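Side-chain contacts in DNA alpha-glucosyltransferase (Enterobacteria phage T4, PDB 1XV5), which belongs to the GT-B clan of glycosyltransferases, enzymes built from two Rossmann-like domains, and holds uridine-5'-diphosphate in this crystal structure: residues I94-Y97 and K98-L101; K149-M152 and K153-P157; Y66-A69 and L70-N74. One frame throughout, in Å; residues are numbered along the deposited sequence.

Contact 1: I94-Y97 and K98-L101; sequences INNY and KKLL
Tyr97 and Leu101 meet one turn apart in an i/i+4 contact on helix 91-103, the crossover helix between the parallel strands 78-83 and 109-114. The leucine lies over one face of the phenol ring, its CG 4.0 Å above the ring plane and displaced toward the rim, while CD1 comes to 3.6 Å from Tyr97 CE1. Placing CG anti to the backbone N (chi1 172°) sets the ring where Leu101 can cross it obliquely, and CD2 of Leu101 reaches 3.7 Å from Tyr97 OH. That hydroxyl is hydrogen-bonded to Thr131 OG1, which ties the far end of the ring to helix 128-134. On the flank, the extended chain of Lys98 slants across Ile94, its CE 3.8 Å from Ile94 CG1. Asn96 and Lys99 lie side by side on another flank and share a water, which donates to Asn96 OD1 at 2.6 Å and accepts from Lys99 NZ at 2.7 Å. The amide is gripped at both ends, since Asn96 ND2 is hydrogen-bonded to Leu62 O. Beneath these side chains run four i/i+4 backbone bonds, from Lys98 N to Ile94 O through Leu101 N to Tyr97 O. Tyr97 and Leu101 both also touch Ile81 of strand 78-83, so these two residues mark the sheet-facing side of a helix in a beta-alpha-beta crossover, the repeating unit of Rossmann-like folds.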
loop_
_atom_site.group_PDB
_atom_site.type_symbol
_atom_site.label_atom_id
_atom_site.label_comp_id
_atom_site.label_asym_id
_atom_site.label_seq_id
_atom_site.Cartn_x
_atom_site.Cartn_y
_atom_site.Cartn_z
ATOM N N ILE A 94 -14.130 17.744 -11.240
ATOM C CA ILE A 94 -12.826 17.929 -11.864
ATOM C C ILE A 94 -12.547 19.394 -12.201
ATOM O O ILE A 94 -11.417 19.861 -12.074
ATOM C CB ILE A 94 -12.697 17.069 -13.143
ATOM C CG1 ILE A 94 -11.326 17.288 -13.788
ATOM C CG2 ILE A 94 -13.812 17.411 -14.119
ATOM C CD1 ILE A 94 -10.157 16.939 -12.882
ATOM N N ASN A 95 -13.576 20.121 -12.626
ATOM C CA ASN A 95 -13.405 21.531 -12.956
ATOM C C ASN A 95 -12.986 22.324 -11.721
ATOM O O ASN A 95 -12.063 23.139 -11.778
ATOM C CB ASN A 95 -14.704 22.104 -13.530
ATOM C CG ASN A 95 -15.022 21.560 -14.913
ATOM O OD1 ASN A 95 -16.114 21.776 -15.443
ATOM N ND2 ASN A 95 -14.063 20.860 -15.511
ATOM N N ASN A 96 -13.660 22.085 -10.601
ATOM C CA ASN A 96 -13.319 22.792 -9.375
ATOM C C ASN A 96 -11.961 22.348 -8.847
ATOM O O ASN A 96 -11.281 23.109 -8.163
ATOM C CB ASN A 96 -14.397 22.591 -8.306
ATOM C CG ASN A 96 -15.661 23.378 -8.604
ATOM O OD1 ASN A 96 -15.625 24.368 -9.333
ATOM N ND2 ASN A 96 -16.779 22.954 -8.028
ATOM N N TYR A 97 -11.565 21.116 -9.158
ATOM C CA TYR A 97 -10.266 20.637 -8.709
ATOM C C TYR A 97 -9.188 21.389 -9.479
ATOM O O TYR A 97 -8.191 21.825 -8.907
ATOM C CB TYR A 97 -10.115 19.130 -8.940
ATOM C CG TYR A 97 -8.710 18.640 -8.669
ATOM C CD1 TYR A 97 -7.855 18.298 -9.714
ATOM C CD2 TYR A 97 -8.212 18.585 -7.367
ATOM C CE1 TYR A 97 -6.535 17.916 -9.472
ATOM C CE2 TYR A 97 -6.891 18.208 -7.114
ATOM C CZ TYR A 97 -6.061 17.877 -8.172
ATOM O OH TYR A 97 -4.749 17.531 -7.935
ATOM N N LYS A 98 -9.399 21.550 -10.781
ATOM C CA LYS A 98 -8.442 22.268 -11.610
ATOM C C LYS A 98 -8.375 23.729 -11.178
ATOM O O LYS A 98 -7.305 24.337 -11.204
ATOM C CB LYS A 98 -8.829 22.177 -13.088
ATOM C CG LYS A 98 -8.715 20.778 -13.671
ATOM C CD LYS A 98 -8.952 20.783 -15.173
ATOM C CE LYS A 98 -8.785 19.390 -15.761
ATOM N NZ LYS A 98 -8.944 19.380 -17.244
ATOM N N LYS A 99 -9.516 24.289 -10.779
ATOM C CA LYS A 99 -9.555 25.678 -10.335
ATOM C C LYS A 99 -8.759 25.803 -9.043
ATOM O O LYS A 99 -8.062 26.797 -8.819
ATOM C CB LYS A 99 -10.996 26.143 -10.092
ATOM C CG LYS A 99 -11.096 27.646 -9.872
ATOM C CD LYS A 99 -12.426 28.081 -9.277
ATOM C CE LYS A 99 -13.607 27.745 -10.155
ATOM N NZ LYS A 99 -14.868 28.197 -9.496
ATOM N N LEU A 100 -8.870 24.790 -8.189
ATOM C CA LEU A 100 -8.141 24.778 -6.926
ATOM C C LEU A 100 -6.645 24.892 -7.180
ATOM O O LEU A 100 -5.958 25.698 -6.552
ATOM C CB LEU A 100 -8.410 23.483 -6.158
ATOM C CG LEU A 100 -9.548 23.452 -5.143
ATOM C CD1 LEU A 100 -9.634 22.057 -4.532
ATOM C CD2 LEU A 100 -9.298 24.490 -4.056
ATOM N N LEU A 101 -6.147 24.072 -8.100
ATOM C CA LEU A 101 -4.730 24.070 -8.443
ATOM C C LEU A 101 -4.267 25.451 -8.893
ATOM O O LEU A 101 -3.223 25.935 -8.459
ATOM C CB LEU A 101 -4.458 23.052 -9.551
ATOM C CG LEU A 101 -4.709 21.581 -9.210
ATOM C CD1 LEU A 101 -4.482 20.735 -10.446
ATOM C CD2 LEU A 101 -3.787 21.138 -8.083
HETATM O O HOH W 1 -16.960 26.545 -9.509
#

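Contact 2: K149-M152 and K153-P157; sequences KVLM and KEWYP
Leu151 and Trp155 pack one turn apart, the leucine laid against the indole through a CH-pi contact. Its CB stands 3.7 Å from the centroid of the six-membered ring, only 19° off the normal, and CD2 extends the overlap to 3.5 Å from Trp155 CH2. The two side chains run alongside each other because each has CG anti to its carbonyl carbon (chi1 -74° and -61°). The carbonyl oxygen Leu151 O also sits over an indole face, 3.1 Å above its plane toward the rim, and accepts a hydrogen bond from Trp155 N and a weak one from Glu154 N. Met152 approaches the indole differently: it crosses Trp155 at about a right angle and brings SD to the ring edge, in plane, 3.9 Å from CE3 of Trp155. Bends at chi2 and chi3 swing its methyl round to Tyr156, where Met152 CE lies 3.9 Å from Tyr156 CE2, so one thioether serves two aromatic rings. Met152 O accepts from Tyr156 N and also meets the edge of the tyrosine ring. On the exposed flank Lys149 and Lys153 run the same way, with their NZ atoms 4.3 Å apart; both residues are exposed, which probably lessens the cost of bringing like charges close, and Lys153 has a long, weak ion pair with Glu158. Arg133 holds the helix end, bonding Trp155 O and making a cation-pi contact with Tyr156. Helix 146-155 thus leans through Met152 and Trp155 on Val132 of helix 128-134, within the crossover from strand 137-140 to strand 172-174.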
loop_
_atom_site.group_PDB
_atom_site.type_symbol
_atom_site.label_atom_id
_atom_site.label_comp_id
_atom_site.label_asym_id
_atom_site.label_seq_id
_atom_site.Cartn_x
_atom_site.Cartn_y
_atom_site.Cartn_z
ATOM N N LYS A 149 8.471 6.933 -17.019
ATOM C CA LYS A 149 8.810 6.650 -18.409
ATOM C C LYS A 149 7.740 6.868 -19.468
ATOM O O LYS A 149 8.061 7.024 -20.645
ATOM C CB LYS A 149 9.340 5.218 -18.517
ATOM C CG LYS A 149 10.577 4.952 -17.664
ATOM C CD LYS A 149 11.724 5.881 -18.046
ATOM C CE LYS A 149 12.973 5.586 -17.236
ATOM N NZ LYS A 149 14.118 6.441 -17.653
ATOM N N VAL A 150 6.475 6.883 -19.073
ATOM C CA VAL A 150 5.418 7.075 -20.054
ATOM C C VAL A 150 4.708 8.419 -19.932
ATOM O O VAL A 150 4.772 9.240 -20.846
ATOM C CB VAL A 150 4.374 5.935 -19.977
ATOM C CG1 VAL A 150 3.308 6.130 -21.042
ATOM C CG2 VAL A 150 5.063 4.590 -20.171
ATOM N N LEU A 151 4.041 8.649 -18.806
ATOM C CA LEU A 151 3.311 9.898 -18.612
ATOM C C LEU A 151 4.184 11.148 -18.588
ATOM O O LEU A 151 3.879 12.130 -19.265
ATOM C CB LEU A 151 2.466 9.830 -17.334
ATOM C CG LEU A 151 1.205 8.961 -17.405
ATOM C CD1 LEU A 151 1.588 7.503 -17.596
ATOM C CD2 LEU A 151 0.396 9.129 -16.127
ATOM N N MET A 152 5.265 11.118 -17.816
ATOM C CA MET A 152 6.155 12.271 -17.727
ATOM C C MET A 152 6.727 12.672 -19.082
ATOM O O MET A 152 6.806 13.859 -19.404
ATOM C CB MET A 152 7.300 11.989 -16.752
ATOM C CG MET A 152 6.910 12.083 -15.283
ATOM S SD MET A 152 6.285 13.720 -14.833
ATOM C CE MET A 152 7.787 14.696 -14.933
ATOM N N LYS A 153 7.129 11.686 -19.874
ATOM C CA LYS A 153 7.690 11.971 -21.186
ATOM C C LYS A 153 6.596 12.399 -22.151
ATOM O O LYS A 153 6.869 13.014 -23.181
ATOM C CB LYS A 153 8.435 10.747 -21.722
ATOM C CG LYS A 153 9.656 10.389 -20.886
ATOM C CD LYS A 153 10.532 9.342 -21.551
ATOM C CE LYS A 153 11.792 9.102 -20.730
ATOM N NZ LYS A 153 12.728 8.148 -21.385
ATOM N N GLU A 154 5.353 12.084 -21.801
ATOM C CA GLU A 154 4.214 12.446 -22.632
ATOM C C GLU A 154 3.816 13.893 -22.364
ATOM O O GLU A 154 3.394 14.608 -23.273
ATOM C CB GLU A 154 3.033 11.520 -22.342
ATOM C CG GLU A 154 1.814 11.780 -23.208
ATOM C CD GLU A 154 0.703 10.778 -22.961
ATOM O OE1 GLU A 154 0.964 9.563 -23.083
ATOM O OE2 GLU A 154 -0.428 11.206 -22.648
ATOM N N TRP A 155 3.954 14.321 -21.114
ATOM C CA TRP A 155 3.609 15.688 -20.743
ATOM C C TRP A 155 4.768 16.632 -21.048
ATOM O O TRP A 155 4.568 17.826 -21.269
ATOM C CB TRP A 155 3.259 15.772 -19.253
ATOM C CG TRP A 155 2.083 14.929 -18.846
ATOM C CD1 TRP A 155 0.905 14.778 -19.523
ATOM C CD2 TRP A 155 1.957 14.159 -17.645
ATOM N NE1 TRP A 155 0.052 13.962 -18.816
ATOM C CE2 TRP A 155 0.673 13.568 -17.659
ATOM C CE3 TRP A 155 2.804 13.911 -16.556
ATOM C CZ2 TRP A 155 0.215 12.743 -16.625
ATOM C CZ3 TRP A 155 2.347 13.090 -15.528
ATOM C CH2 TRP A 155 1.064 12.517 -15.572
ATOM N N TYR A 156 5.977 16.081 -21.057
ATOM C CA TYR A 156 7.189 16.845 -21.334
ATOM C C TYR A 156 7.952 16.128 -22.444
ATOM O O TYR A 156 8.998 15.523 -22.208
ATOM C CB TYR A 156 8.046 16.930 -20.070
ATOM C CG TYR A 156 7.348 17.614 -18.918
ATOM C CD1 TYR A 156 7.350 19.003 -18.800
ATOM C CD2 TYR A 156 6.652 16.873 -17.962
ATOM C CE1 TYR A 156 6.677 19.639 -17.759
ATOM C CE2 TYR A 156 5.975 17.497 -16.919
ATOM C CZ TYR A 156 5.991 18.880 -16.822
ATOM O OH TYR A 156 5.328 19.498 -15.788
ATOM N N PRO A 157 7.430 16.193 -23.679
ATOM C CA PRO A 157 8.031 15.555 -24.853
ATOM C C PRO A 157 9.476 15.948 -25.132
ATOM O O PRO A 157 9.846 17.118 -25.038
ATOM C CB PRO A 157 7.089 15.962 -25.983
ATOM C CG PRO A 157 6.603 17.303 -25.539
ATOM C CD PRO A 157 6.308 17.061 -24.080
#

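Contact 3: Y66-A69 and L70-N74; sequences YDKA and LKLVN
Tyr66 overlaps Leu70 one turn further along helix 66-73, the two side chains lying alongside each other and pointing the same way. Leu70 CB stands 4.2 Å above one face of the phenol ring, shifted toward the rim, and the branch ends lie near its far end: CD2 is 3.9 Å from Tyr66 CE1 and 3.7 Å from Tyr66 OH. Both residues turn CG anti to the backbone N (chi1 172° for Tyr66, -178° for Leu70), and these matching first torsions keep the ring and the isobutyl group parallel in course. The backbone beneath is regular. Leu70 N donates to Tyr66 O at 2.8 Å, and the same i/i+4 pattern continues through Lys71 to Asp67, Leu72 to Lys68 and Val73 to Ala69. Carbonyl oxygens are also lined by aliphatic carbon: Leu72 CG approaches Lys68 O to 3.3 Å, while CG2 of Val73 comes equally near to Ala69 O. Leu72 and Lys68 brush only loosely through their side chains, with Lys68 CG 4.2 Å from Leu72 CD1. As the helix ends, Asn74 N still bonds back to Leu70 O, and its side chain turns to the chain that follows helix 91-103, where OD1 accepts from Lys105 N. Helix 66-73 lies between its neighbours: Ala69, Leu70 and Val73 meet Leu100 of helix 91-103, whereas Lys68 and Ala69 touch Val60, and Leu72 touches Ile58, on the outermost strand 58-60.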
loop_
_atom_site.group_PDB
_atom_site.type_symbol
_atom_site.label_atom_id
_atom_site.label_comp_id
_atom_site.label_asym_id
_atom_site.label_seq_id
_atom_site.Cartn_x
_atom_site.Cartn_y
_atom_site.Cartn_z
ATOM N N TYR A 66 -16.379 24.387 -3.261
ATOM C CA TYR A 66 -15.109 24.935 -3.720
ATOM C C TYR A 66 -14.487 25.902 -2.718
ATOM O O TYR A 66 -13.293 25.820 -2.423
ATOM C CB TYR A 66 -15.286 25.639 -5.070
ATOM C CG TYR A 66 -14.048 26.389 -5.508
ATOM C CD1 TYR A 66 -13.898 27.749 -5.230
ATOM C CD2 TYR A 66 -12.997 25.727 -6.141
ATOM C CE1 TYR A 66 -12.729 28.428 -5.569
ATOM C CE2 TYR A 66 -11.826 26.394 -6.482
ATOM C CZ TYR A 66 -11.698 27.743 -6.192
ATOM O OH TYR A 66 -10.538 28.401 -6.525
ATOM N N ASP A 67 -15.295 26.822 -2.202
ATOM C CA ASP A 67 -14.810 27.802 -1.238
ATOM C C ASP A 67 -14.187 27.122 -0.027
ATOM O O ASP A 67 -13.101 27.492 0.416
ATOM C CB ASP A 67 -15.958 28.709 -0.792
ATOM C CG ASP A 67 -16.369 29.695 -1.866
ATOM O OD1 ASP A 67 -16.554 29.275 -3.027
ATOM O OD2 ASP A 67 -16.515 30.894 -1.549
ATOM N N LYS A 68 -14.886 26.128 0.507
ATOM C CA LYS A 68 -14.399 25.392 1.664
ATOM C C LYS A 68 -13.070 24.726 1.316
ATOM O O LYS A 68 -12.097 24.827 2.064
ATOM C CB LYS A 68 -15.429 24.336 2.079
ATOM C CG LYS A 68 -15.011 23.460 3.249
ATOM C CD LYS A 68 -16.083 22.424 3.567
ATOM C CE LYS A 68 -15.614 21.437 4.625
ATOM N NZ LYS A 68 -15.246 22.107 5.901
ATOM N N ALA A 69 -13.034 24.057 0.166
ATOM C CA ALA A 69 -11.833 23.365 -0.288
ATOM C C ALA A 69 -10.646 24.312 -0.446
ATOM O O ALA A 69 -9.540 24.014 0.008
ATOM C CB ALA A 69 -12.111 22.655 -1.604
ATOM N N LEU A 70 -10.877 25.455 -1.083
ATOM C CA LEU A 70 -9.814 26.431 -1.299
ATOM C C LEU A 70 -9.227 26.952 0.008
ATOM O O LEU A 70 -8.008 27.037 0.156
ATOM C CB LEU A 70 -10.334 27.608 -2.125
ATOM C CG LEU A 70 -9.301 28.687 -2.461
ATOM C CD1 LEU A 70 -8.207 28.091 -3.334
ATOM C CD2 LEU A 70 -9.980 29.845 -3.176
ATOM N N LYS A 71 -10.093 27.305 0.951
ATOM C CA LYS A 71 -9.637 27.816 2.235
ATOM C C LYS A 71 -8.759 26.784 2.941
ATOM O O LYS A 71 -7.753 27.127 3.559
ATOM C CB LYS A 71 -10.830 28.169 3.124
ATOM C CG LYS A 71 -10.434 28.740 4.478
ATOM C CD LYS A 71 -11.648 29.017 5.349
ATOM C CE LYS A 71 -11.224 29.540 6.714
ATOM N NZ LYS A 71 -10.295 28.592 7.399
ATOM N N LEU A 72 -9.145 25.517 2.836
ATOM C CA LEU A 72 -8.396 24.435 3.465
ATOM C C LEU A 72 -6.995 24.268 2.882
ATOM O O LEU A 72 -6.012 24.244 3.621
ATOM C CB LEU A 72 -9.163 23.115 3.333
ATOM C CG LEU A 72 -10.406 22.947 4.212
ATOM C CD1 LEU A 72 -11.181 21.709 3.787
ATOM C CD2 LEU A 72 -9.985 22.844 5.667
ATOM N N VAL A 73 -6.902 24.163 1.560
ATOM C CA VAL A 73 -5.610 23.978 0.908
ATOM C C VAL A 73 -4.674 25.183 1.008
ATOM O O VAL A 73 -3.456 25.026 0.931
ATOM C CB VAL A 73 -5.782 23.597 -0.578
ATOM C CG1 VAL A 73 -6.510 22.265 -0.688
ATOM C CG2 VAL A 73 -6.546 24.687 -1.317
ATOM N N ASN A 74 -5.230 26.381 1.184
ATOM C CA ASN A 74 -4.394 27.576 1.297
ATOM C C ASN A 74 -4.019 27.914 2.732
ATOM O O ASN A 74 -3.370 28.930 2.985
ATOM C CB ASN A 74 -5.082 28.789 0.666
ATOM C CG ASN A 74 -4.992 28.785 -0.842
ATOM O OD1 ASN A 74 -3.982 28.372 -1.407
ATOM N ND2 ASN A 74 -6.040 29.263 -1.502
#

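How the contacts relate
Contacts 1 and 3 lie side by side, with centres 11 Å apart, because helices 91-103 and 66-73 pack directly: Lys99 packs its CD 3.2 Å from Tyr66 CZ and also makes a cation-pi contact with that ring, and Leu100 CD2 lies 3.4 Å from Leu70 CA. Contact 2 stands apart, its centre 22 Å from that of contact 1, yet helix 128-134 receives side chains from both. All three belong to the domain of strand 3-8 and are partly buried, with apolar residues inward and lysines outward. Contacts 1 and 3 share an i/i+4 tyrosine-leucine overlap, to which contact 1 adds a bridging water; contact 2 instead combines sulfur-aromatic and CH-pi contacts at a helix end.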